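Local coordinates for protein ACDH-11, isoform b (Caenorhabditis elegans, PDB 4Y9J) that is a flavoprotein of the acyl-CoA dehydrogenase family that binds flavin-adenine dinucleotide together with the ligand UCC, at residues 153-156 against 157-161; 306-309 against 310-313; 453-456 against 457-461. All coordinates share one frame; numbering follows the deposited sequence.

How the contacts relate
All three contacts are local and partly buried; contacts 2 and 3 lie within one helix each, and contact 1 runs over the C-terminal end of helix 143-158 into the turn after it. Contact 2, near the start of helix 304-338, lies closest to the centre of the chain, while contact 1 lies farther out and includes exposed residues. These two helices pack on each other, their contact centres about 10 Å apart. Contacts 2 and 3 do not touch, yet both reach UCC: 306-313 reads its adenine with an amide, whereas 453-461 grips one oxygen of its diphosphate and a hydroxyl with a guanidinium. Contact 1 stays clear of the ligand, its chemistry that of helix termination.

Contact 1: residues 153-156 against 157-161; sequences VKTL and TSLNL
Thr157 and Val153 meet through two hydrogen bonds to one acceptor: the backbone N of Thr157 and its hydroxyl OG1 both reach Val153 O, OG1 at 2.8 Å, and they come from opposite faces of the carbonyl plane. The chi1 of 58° sets OG1 between the backbone N and the carbonyl carbon, turning it back along the helix onto that oxygen, so a threonine satisfies its own hydroxyl in the last turn. Ser158 OG lies 2.8 Å from Lys154 O, with Asn310 OD1 of helix 304-338 also in reach, so its single proton has a choice of two acceptors, and a short polar side chain suits this exposed place between them. Lys154 sends its amine on to a salt bridge with Glu383.

The backbone then unwinds. Leu159 N still bonds Thr155 O, at 3.1 Å, but Leu159 is the first residue to leave helical angles. Asn160 has positive phi, 55°, a conformation that asparagine tolerates better than most residues. From there the chain turns back: Asn160 N bonds Thr157 O at 3.1 Å, and Leu161 N makes a weak bond of 3.5 Å to Leu156 O.

Apolar contact seals the turn. Leu156 CD2 meets Leu161 CD1 at 3.8 Å, the two side chains crossing at a slant, and both also pack on helix 166-175 and on Ile298. Thr155 CG2 runs alongside Leu159, its methyl 4.1 Å from Leu159 CD1. A weak i+5 bond, a left-handed residue and a leucine pair across the end are consistent with a Schellman-like motif, closing helix 143-158 in the N-terminal domain.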
loop_
_atom_site.group_PDB
_atom_site.type_symbol
_atom_site.label_atom_id
_atom_site.label_comp_id
_atom_site.label_asym_id
_atom_site.label_seq_id
_atom_site.Cartn_x
_atom_site.Cartn_y
_atom_site.Cartn_z
ATOM N N VAL B 153 23.765 26.115 13.411
ATOM C CA VAL B 153 24.358 27.475 13.279
ATOM C C VAL B 153 24.889 27.981 14.622
ATOM O O VAL B 153 26.024 28.477 14.700
ATOM C CB VAL B 153 23.383 28.474 12.727
ATOM C CG1 VAL B 153 24.015 29.834 12.717
ATOM C CG2 VAL B 153 22.923 28.083 11.309
ATOM N N LYS B 154 24.072 27.851 15.680
ATOM C CA LYS B 154 24.454 28.306 16.983
ATOM C C LYS B 154 25.693 27.571 17.458
ATOM O O LYS B 154 26.589 28.161 18.048
ATOM C CB LYS B 154 23.297 28.065 17.968
ATOM C CG LYS B 154 23.592 28.520 19.385
ATOM C CD LYS B 154 23.709 30.012 19.458
ATOM C CE LYS B 154 23.964 30.391 20.921
ATOM N NZ LYS B 154 23.082 31.471 21.396
ATOM N N THR B 155 25.700 26.248 17.265
ATOM C CA THR B 155 26.814 25.456 17.706
ATOM C C THR B 155 28.088 25.848 17.000
ATOM O O THR B 155 29.139 26.107 17.620
ATOM C CB THR B 155 26.524 23.972 17.451
ATOM O OG1 THR B 155 25.409 23.578 18.237
ATOM C CG2 THR B 155 27.716 23.092 17.779
ATOM N N LEU B 156 28.039 25.928 15.681
ATOM C CA LEU B 156 29.232 26.184 14.931
ATOM C C LEU B 156 29.786 27.614 15.151
ATOM O O LEU B 156 31.007 27.817 15.303
ATOM C CB LEU B 156 29.011 25.905 13.448
ATOM C CG LEU B 156 28.673 24.449 13.087
ATOM C CD1 LEU B 156 28.406 24.384 11.574
ATOM C CD2 LEU B 156 29.830 23.522 13.448
ATOM N N THR B 157 28.898 28.581 15.286
ATOM C CA THR B 157 29.354 29.905 15.594
ATOM C C THR B 157 29.885 30.043 17.021
ATOM O O THR B 157 30.823 30.767 17.227
ATOM C CB THR B 157 28.343 30.993 15.262
ATOM O OG1 THR B 157 27.130 30.764 15.948
ATOM C CG2 THR B 157 28.054 30.982 13.817
ATOM N N SER B 158 29.300 29.308 17.981
ATOM C CA SER B 158 29.737 29.364 19.377
ATOM C C SER B 158 31.100 28.822 19.539
ATOM O O SER B 158 31.788 29.242 20.464
ATOM C CB SER B 158 28.836 28.589 20.311
ATOM O OG SER B 158 27.636 29.274 20.377
ATOM N N LEU B 159 31.483 27.884 18.679
ATOM C CA LEU B 159 32.817 27.277 18.758
ATOM C C LEU B 159 33.883 28.089 18.061
ATOM O O LEU B 159 35.061 27.678 17.965
ATOM C CB LEU B 159 32.747 25.842 18.225
ATOM C CG LEU B 159 31.918 24.891 19.072
ATOM C CD1 LEU B 159 31.706 23.648 18.247
ATOM C CD2 LEU B 159 32.620 24.524 20.346
ATOM N N ASN B 160 33.514 29.283 17.622
ATOM C CA ASN B 160 34.435 30.183 16.922
ATOM C C ASN B 160 35.085 29.571 15.726
ATOM O O ASN B 160 36.250 29.807 15.481
ATOM C CB ASN B 160 35.492 30.764 17.827
ATOM C CG ASN B 160 34.916 31.777 18.750
ATOM O OD1 ASN B 160 34.055 32.591 18.380
ATOM N ND2 ASN B 160 35.315 31.694 19.972
ATOM N N LEU B 161 34.283 28.855 14.956
ATOM C CA LEU B 161 34.735 28.219 13.762
ATOM C C LEU B 161 34.473 29.081 12.536
ATOM O O LEU B 161 35.108 28.876 11.496
ATOM C CB LEU B 161 34.035 26.875 13.598
ATOM C CG LEU B 161 34.186 25.895 14.745
ATOM C CD1 LEU B 161 33.298 24.689 14.509
ATOM C CD2 LEU B 161 35.658 25.559 14.839
#

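Contact 2: residues 306-309 against 310-313; sequences AGIS and NMLN. With UCC (S-{(3S,5R,9R)-1-[(2R,3S,4R,5R)-5-(6-amino-9H-purin-9-yl)-4-hydroxy-3-(phosphonooxy)tetrahydrofuran-2-yl]-3,5,9-trihydroxy-8,8-dimethyl-3,5-dioxido-10,14-dioxo-2,4,6-trioxa-11,15-diaza-3lambda~5~,5lambda~5~-diphosphaheptadecan-17-yl} undecanethioate), chain F.
Ile308 O meets the next turn through Leu312 N, at 3.2 Å and nearly straight (169°), and Ser309 O does the same for Asn313 N at 2.9 Å. Just before these bonds helix 304-338 is kinked: Asn310 N and Met311 N lack the regular bond to the preceding turn, and Met311 N makes only a weak one to Ile308 O. Ala306 O is instead gripped twice by Ser309, through its N and, at 2.6 Å in the carbonyl plane, through OG. A chi1 of 62° folds that hydroxyl back onto the helix; a hydroxyl that can take up a carbonyl beside the kink probably suits serine to this place.

On the buried side Ile308 and Met311 lie side by side, Ile308 CD1 3.8 Å from Met311 CB, and both pack against Leu233 of strand 231-238.

The ligand side is more specific. Asn313 presents its amide to the adenine of UCC: OD1 accepts from N6 at 3.1 Å, and ND2 donates to N1 at 3.1 Å. A carboxamide, with an acceptor and a donor side by side, complements that pair. Ser309 CB rests 3.6 Å from C2 of UCC, and Leu312 CD2 touches the pantetheine oxygen OP1. Such two-point reading of the Watson-Crick edge is characteristic of an adenine-recognition site.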
loop_
_atom_site.group_PDB
_atom_site.type_symbol
_atom_site.label_atom_id
_atom_site.label_comp_id
_atom_site.label_asym_id
_atom_site.label_seq_id
_atom_site.Cartn_x
_atom_site.Cartn_y
_atom_site.Cartn_z
ATOM N N ALA B 306 29.629 18.756 25.900
ATOM C CA ALA B 306 29.617 20.199 26.143
ATOM C C ALA B 306 29.523 20.989 24.817
ATOM O O ALA B 306 28.720 21.889 24.711
ATOM C CB ALA B 306 30.819 20.642 26.974
ATOM N N GLY B 307 30.310 20.627 23.815
ATOM C CA GLY B 307 30.205 21.217 22.488
ATOM C C GLY B 307 28.822 21.189 21.862
ATOM O O GLY B 307 28.421 22.163 21.219
ATOM N N ILE B 308 28.113 20.064 21.988
ATOM C CA ILE B 308 26.791 19.934 21.379
ATOM C C ILE B 308 25.701 20.611 22.192
ATOM O O ILE B 308 24.532 20.596 21.785
ATOM C CB ILE B 308 26.511 18.433 21.047
ATOM C CG1 ILE B 308 25.597 18.214 19.821
ATOM C CG2 ILE B 308 25.880 17.642 22.173
ATOM C CD1 ILE B 308 25.930 19.132 18.667
ATOM N N SER B 309 26.038 21.144 23.368
ATOM C CA SER B 309 25.007 21.736 24.247
ATOM C C SER B 309 24.152 22.865 23.622
ATOM O O SER B 309 22.956 22.938 23.908
ATOM C CB SER B 309 25.585 22.143 25.619
ATOM O OG SER B 309 26.568 23.115 25.583
ATOM N N ASN B 310 24.700 23.680 22.697
ATOM C CA ASN B 310 23.889 24.752 22.083
ATOM C C ASN B 310 22.832 24.220 21.139
ATOM O O ASN B 310 21.718 24.714 21.064
ATOM C CB ASN B 310 24.780 25.778 21.419
ATOM C CG ASN B 310 25.546 26.614 22.387
ATOM O OD1 ASN B 310 26.764 26.942 22.214
ATOM N ND2 ASN B 310 24.837 27.087 23.359
ATOM N N MET B 311 23.116 23.107 20.500
ATOM C CA MET B 311 22.150 22.443 19.714
ATOM C C MET B 311 21.044 21.908 20.572
ATOM O O MET B 311 19.863 22.000 20.188
ATOM C CB MET B 311 22.809 21.339 18.878
ATOM C CG MET B 311 21.926 20.324 18.266
ATOM S SD MET B 311 21.182 20.748 16.643
ATOM C CE MET B 311 22.591 20.218 15.613
ATOM N N LEU B 312 21.390 21.201 21.637
ATOM C CA LEU B 312 20.334 20.722 22.578
ATOM C C LEU B 312 19.452 21.908 23.051
ATOM O O LEU B 312 18.221 21.853 22.950
ATOM C CB LEU B 312 20.916 19.990 23.812
ATOM C CG LEU B 312 21.765 18.701 23.605
ATOM C CD1 LEU B 312 22.372 18.247 24.965
ATOM C CD2 LEU B 312 20.901 17.620 22.936
ATOM N N ASN B 313 20.042 22.991 23.524
ATOM C CA ASN B 313 19.226 24.064 23.993
ATOM C C ASN B 313 18.384 24.754 22.963
ATOM O O ASN B 313 17.263 25.088 23.291
ATOM C CB ASN B 313 20.101 25.049 24.704
ATOM C CG ASN B 313 20.611 24.462 26.048
ATOM O OD1 ASN B 313 19.931 23.584 26.682
ATOM N ND2 ASN B 313 21.809 24.900 26.485
HETATM O OA1 UCC F . 15.979 13.859 19.701
HETATM C CA1 UCC F . 16.748 14.411 18.822
HETATM C CA2 UCC F . 16.366 15.055 17.485
HETATM C CA3 UCC F . 14.941 15.430 17.221
HETATM C CA4 UCC F . 14.826 16.815 16.502
HETATM C CA5 UCC F . 14.195 17.836 17.459
HETATM C CA6 UCC F . 13.191 18.688 16.765
HETATM C CA7 UCC F . 12.563 19.701 17.708
HETATM C CA8 UCC F . 11.808 20.457 16.689
HETATM C CA9 UCC F . 10.437 20.808 16.902
HETATM C C10 UCC F . 9.502 20.158 15.985
HETATM C C11 UCC F . 8.659 19.333 16.947
HETATM S S UCC F . 18.415 14.513 18.919
HETATM C CP1 UCC F . 18.967 13.693 20.463
HETATM C CP2 UCC F . 18.460 14.310 21.731
HETATM N NP1 UCC F . 19.157 13.796 22.928
HETATM C CP3 UCC F . 19.002 14.475 24.066
HETATM O OP1 UCC F . 18.226 15.420 24.211
HETATM C CP4 UCC F . 19.899 14.080 25.221
HETATM C CP5 UCC F . 19.037 13.829 26.467
HETATM N NP2 UCC F . 20.022 13.652 27.527
HETATM C CP6 UCC F . 20.601 14.650 28.193
HETATM O OP2 UCC F . 20.283 15.824 28.059
HETATM C CP8 UCC F . 21.610 14.211 29.235
HETATM O OP3 UCC F . 21.377 14.971 30.459
HETATM C CPB UCC F . 23.060 14.516 28.940
HETATM C CP7 UCC F . 23.435 15.891 28.367
HETATM C CP9 UCC F . 23.214 13.803 27.526
HETATM C CPA UCC F . 24.065 13.583 29.650
HETATM O O7 UCC F . 25.414 13.924 29.245
HETATM P P2 UCC F . 26.670 13.505 30.179
HETATM O O21 UCC F . 27.974 13.915 29.513
HETATM O O22 UCC F . 26.369 12.089 30.689
HETATM O O6 UCC F . 26.361 14.448 31.468
HETATM P P1 UCC F . 27.240 15.630 32.075
HETATM O O11 UCC F . 28.619 15.172 32.526
HETATM O O12 UCC F . 26.306 16.245 33.074
HETATM O "O5'" UCC F . 27.359 16.615 30.733
HETATM C "C5'" UCC F . 28.658 16.916 30.168
HETATM C "C4'" UCC F . 28.878 18.435 30.025
HETATM C "C3'" UCC F . 28.814 19.137 31.379
HETATM O "O3'" UCC F . 29.685 20.233 31.255
HETATM P P3 UCC F . 31.002 20.366 32.118
HETATM O O33 UCC F . 31.627 21.620 31.547
HETATM O O32 UCC F . 31.844 19.180 31.709
HETATM O O31 UCC F . 30.491 20.417 33.580
HETATM C "C2'" UCC F . 27.388 19.653 31.520
HETATM O "O2'" UCC F . 27.250 20.878 32.237
HETATM O "O4'" UCC F . 27.821 19.007 29.226
HETATM C "C1'" UCC F . 27.114 19.937 30.037
HETATM N N9 UCC F . 25.697 19.979 29.647
HETATM C C4 UCC F . 25.088 21.117 29.334
HETATM N N3 UCC F . 25.467 22.410 29.195
HETATM C C8 UCC F . 24.832 18.938 29.622
HETATM N N7 UCC F . 23.626 19.392 29.236
HETATM C C5 UCC F . 23.713 20.726 29.031
HETATM C C6 UCC F . 22.809 21.809 28.559
HETATM N N6 UCC F . 21.520 21.510 28.259
HETATM N N1 UCC F . 23.304 23.088 28.518
HETATM C C2 UCC F . 24.588 23.360 28.828
#

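Contact 3: residues 453-456 against 457-461; sequences SLDV and LRVFS. With UCC (S-{(3S,5R,9R)-1-[(2R,3S,4R,5R)-5-(6-amino-9H-purin-9-yl)-4-hydroxy-3-(phosphonooxy)tetrahydrofuran-2-yl]-3,5,9-trihydroxy-8,8-dimethyl-3,5-dioxido-10,14-dioxo-2,4,6-trioxa-11,15-diaza-3lambda~5~,5lambda~5~-diphosphaheptadecan-17-yl} undecanethioate), chain F.
Asp455 and Arg458 both start with CG anti to the backbone N (chi1 -176° and 171°), which brings the two side chains together one helical turn apart. A bend at chi3, -76°, then turns the guanidinium so that Arg458 NH1 lies 2.7 Å from Asp455 OD1. This i to i+3 salt bridge uses the anti side of the carboxylate oxygen; OD1 is shared with Arg396 of helix 389-419, so the aspartate probably steadies both cations.

The rest of the guanidinium serves UCC. NE and NH2 of Arg458 fork onto diphosphate oxygen O12, each at 3.0 Å, while NH1 and NH2 fork onto hydroxyl OP3, with NH2 at 3.1 Å. Five N-H bonds thus fix its rotation, and adenine C8 lies 3.7 Å above the plane, out toward the rim of one face. Arginine suits the place by offering several donors in one plane.

Away from the ligand, Val456 CG1 lies 3.7 Å from Phe460 CE2, the side chains running alongside each other; Phe460 continues onto Ile466 and Ile531. Leu454 touches flavin-adenine dinucleotide and Leu353 of the second subunit, where an apolar residue fits. Helix 449-461 therefore combines apolar packing between helices with an anion-binding site in which an acidic residue probably helps to position the arginine that binds the diphosphate.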
loop_
_atom_site.group_PDB
_atom_site.type_symbol
_atom_site.label_atom_id
_atom_site.label_comp_id
_atom_site.label_asym_id
_atom_site.label_seq_id
_atom_site.Cartn_x
_atom_site.Cartn_y
_atom_site.Cartn_z
ATOM N N SER B 453 13.955 17.206 33.607
ATOM C CA SER B 453 13.814 17.575 35.027
ATOM C C SER B 453 15.145 17.376 35.773
ATOM O O SER B 453 15.483 18.162 36.646
ATOM C CB SER B 453 12.671 16.798 35.697
ATOM O OG SER B 453 11.392 17.100 35.147
ATOM N N LEU B 454 15.912 16.359 35.379
ATOM C CA LEU B 454 17.227 16.157 35.907
ATOM C C LEU B 454 18.218 17.243 35.444
ATOM O O LEU B 454 19.119 17.596 36.217
ATOM C CB LEU B 454 17.734 14.796 35.524
ATOM C CG LEU B 454 17.003 13.672 36.229
ATOM C CD1 LEU B 454 17.549 12.366 35.741
ATOM C CD2 LEU B 454 17.187 13.729 37.713
ATOM N N ASP B 455 18.028 17.790 34.251
ATOM C CA ASP B 455 18.849 18.898 33.745
ATOM C C ASP B 455 18.546 20.119 34.557
ATOM O O ASP B 455 19.459 20.907 34.871
ATOM C CB ASP B 455 18.614 19.181 32.262
ATOM C CG ASP B 455 19.546 20.290 31.709
ATOM O OD1 ASP B 455 20.785 20.163 31.887
ATOM O OD2 ASP B 455 19.076 21.301 31.097
ATOM N N VAL B 456 17.282 20.305 34.930
ATOM C CA VAL B 456 16.991 21.413 35.824
ATOM C C VAL B 456 17.851 21.307 37.112
ATOM O O VAL B 456 18.385 22.325 37.666
ATOM C CB VAL B 456 15.485 21.481 36.141
ATOM C CG1 VAL B 456 15.239 22.510 37.222
ATOM C CG2 VAL B 456 14.688 21.853 34.912
ATOM N N LEU B 457 17.948 20.077 37.626
ATOM C CA LEU B 457 18.790 19.828 38.798
ATOM C C LEU B 457 20.297 20.031 38.493
ATOM O O LEU B 457 21.037 20.561 39.316
ATOM C CB LEU B 457 18.531 18.437 39.373
ATOM C CG LEU B 457 17.117 18.213 39.920
ATOM C CD1 LEU B 457 17.151 16.875 40.633
ATOM C CD2 LEU B 457 16.628 19.320 40.876
ATOM N N ARG B 458 20.774 19.616 37.325
ATOM C CA ARG B 458 22.145 19.952 36.953
ATOM C C ARG B 458 22.339 21.486 36.977
ATOM O O ARG B 458 23.417 21.990 37.411
ATOM C CB ARG B 458 22.440 19.376 35.573
ATOM C CG ARG B 458 23.771 19.826 34.941
ATOM C CD ARG B 458 23.736 19.542 33.433
ATOM N NE ARG B 458 23.936 18.128 33.165
ATOM C CZ ARG B 458 23.047 17.277 32.637
ATOM N NH1 ARG B 458 21.828 17.653 32.226
ATOM N NH2 ARG B 458 23.412 16.006 32.504
ATOM N N VAL B 459 21.327 22.238 36.521
ATOM C CA VAL B 459 21.388 23.711 36.567
ATOM C C VAL B 459 21.651 24.231 37.970
ATOM O O VAL B 459 22.516 25.114 38.174
ATOM C CB VAL B 459 20.181 24.404 35.895
ATOM C CG1 VAL B 459 20.351 25.927 35.999
ATOM C CG2 VAL B 459 20.159 24.039 34.435
ATOM N N PHE B 460 20.935 23.706 38.945
ATOM C CA PHE B 460 21.130 24.105 40.386
ATOM C C PHE B 460 22.456 23.641 41.029
ATOM O O PHE B 460 23.007 24.280 41.918
ATOM C CB PHE B 460 19.954 23.610 41.201
ATOM C CG PHE B 460 18.673 24.355 40.913
ATOM C CD1 PHE B 460 18.553 25.681 41.229
ATOM C CD2 PHE B 460 17.592 23.738 40.384
ATOM C CE1 PHE B 460 17.370 26.371 41.005
ATOM C CE2 PHE B 460 16.410 24.422 40.174
ATOM C CZ PHE B 460 16.306 25.737 40.449
ATOM N N SER B 461 23.020 22.585 40.472
ATOM C CA SER B 461 24.220 21.938 40.980
ATOM C C SER B 461 25.579 22.574 40.723
ATOM O O SER B 461 26.517 22.231 41.407
ATOM C CB SER B 461 24.251 20.521 40.403
ATOM O OG SER B 461 23.147 19.824 40.930
HETATM O OA1 UCC F . 15.979 13.859 19.701
HETATM C CA1 UCC F . 16.748 14.411 18.822
HETATM C CA2 UCC F . 16.366 15.055 17.485
HETATM C CA3 UCC F . 14.941 15.430 17.221
HETATM C CA4 UCC F . 14.826 16.815 16.502
HETATM C CA5 UCC F . 14.195 17.836 17.459
HETATM C CA6 UCC F . 13.191 18.688 16.765
HETATM C CA7 UCC F . 12.563 19.701 17.708
HETATM C CA8 UCC F . 11.808 20.457 16.689
HETATM C CA9 UCC F . 10.437 20.808 16.902
HETATM C C10 UCC F . 9.502 20.158 15.985
HETATM C C11 UCC F . 8.659 19.333 16.947
HETATM S S UCC F . 18.415 14.513 18.919
HETATM C CP1 UCC F . 18.967 13.693 20.463
HETATM C CP2 UCC F . 18.460 14.310 21.731
HETATM N NP1 UCC F . 19.157 13.796 22.928
HETATM C CP3 UCC F . 19.002 14.475 24.066
HETATM O OP1 UCC F . 18.226 15.420 24.211
HETATM C CP4 UCC F . 19.899 14.080 25.221
HETATM C CP5 UCC F . 19.037 13.829 26.467
HETATM N NP2 UCC F . 20.022 13.652 27.527
HETATM C CP6 UCC F . 20.601 14.650 28.193
HETATM O OP2 UCC F . 20.283 15.824 28.059
HETATM C CP8 UCC F . 21.610 14.211 29.235
HETATM O OP3 UCC F . 21.377 14.971 30.459
HETATM C CPB UCC F . 23.060 14.516 28.940
HETATM C CP7 UCC F . 23.435 15.891 28.367
HETATM C CP9 UCC F . 23.214 13.803 27.526
HETATM C CPA UCC F . 24.065 13.583 29.650
HETATM O O7 UCC F . 25.414 13.924 29.245
HETATM P P2 UCC F . 26.670 13.505 30.179
HETATM O O21 UCC F . 27.974 13.915 29.513
HETATM O O22 UCC F . 26.369 12.089 30.689
HETATM O O6 UCC F . 26.361 14.448 31.468
HETATM P P1 UCC F . 27.240 15.630 32.075
HETATM O O11 UCC F . 28.619 15.172 32.526
HETATM O O12 UCC F . 26.306 16.245 33.074
HETATM O "O5'" UCC F . 27.359 16.615 30.733
HETATM C "C5'" UCC F . 28.658 16.916 30.168
HETATM C "C4'" UCC F . 28.878 18.435 30.025
HETATM C "C3'" UCC F . 28.814 19.137 31.379
HETATM O "O3'" UCC F . 29.685 20.233 31.255
HETATM P P3 UCC F . 31.002 20.366 32.118
HETATM O O33 UCC F . 31.627 21.620 31.547
HETATM O O32 UCC F . 31.844 19.180 31.709
HETATM O O31 UCC F . 30.491 20.417 33.580
HETATM C "C2'" UCC F . 27.388 19.653 31.520
HETATM O "O2'" UCC F . 27.250 20.878 32.237
HETATM O "O4'" UCC F . 27.821 19.007 29.226
HETATM C "C1'" UCC F . 27.114 19.937 30.037
HETATM N N9 UCC F . 25.697 19.979 29.647
HETATM C C4 UCC F . 25.088 21.117 29.334
HETATM N N3 UCC F . 25.467 22.410 29.195
HETATM C C8 UCC F . 24.832 18.938 29.622
HETATM N N7 UCC F . 23.626 19.392 29.236
HETATM C C5 UCC F . 23.713 20.726 29.031
HETATM C C6 UCC F . 22.809 21.809 28.559
HETATM N N6 UCC F . 21.520 21.510 28.259
HETATM N N1 UCC F . 23.304 23.088 28.518
HETATM C C2 UCC F . 24.588 23.360 28.828
#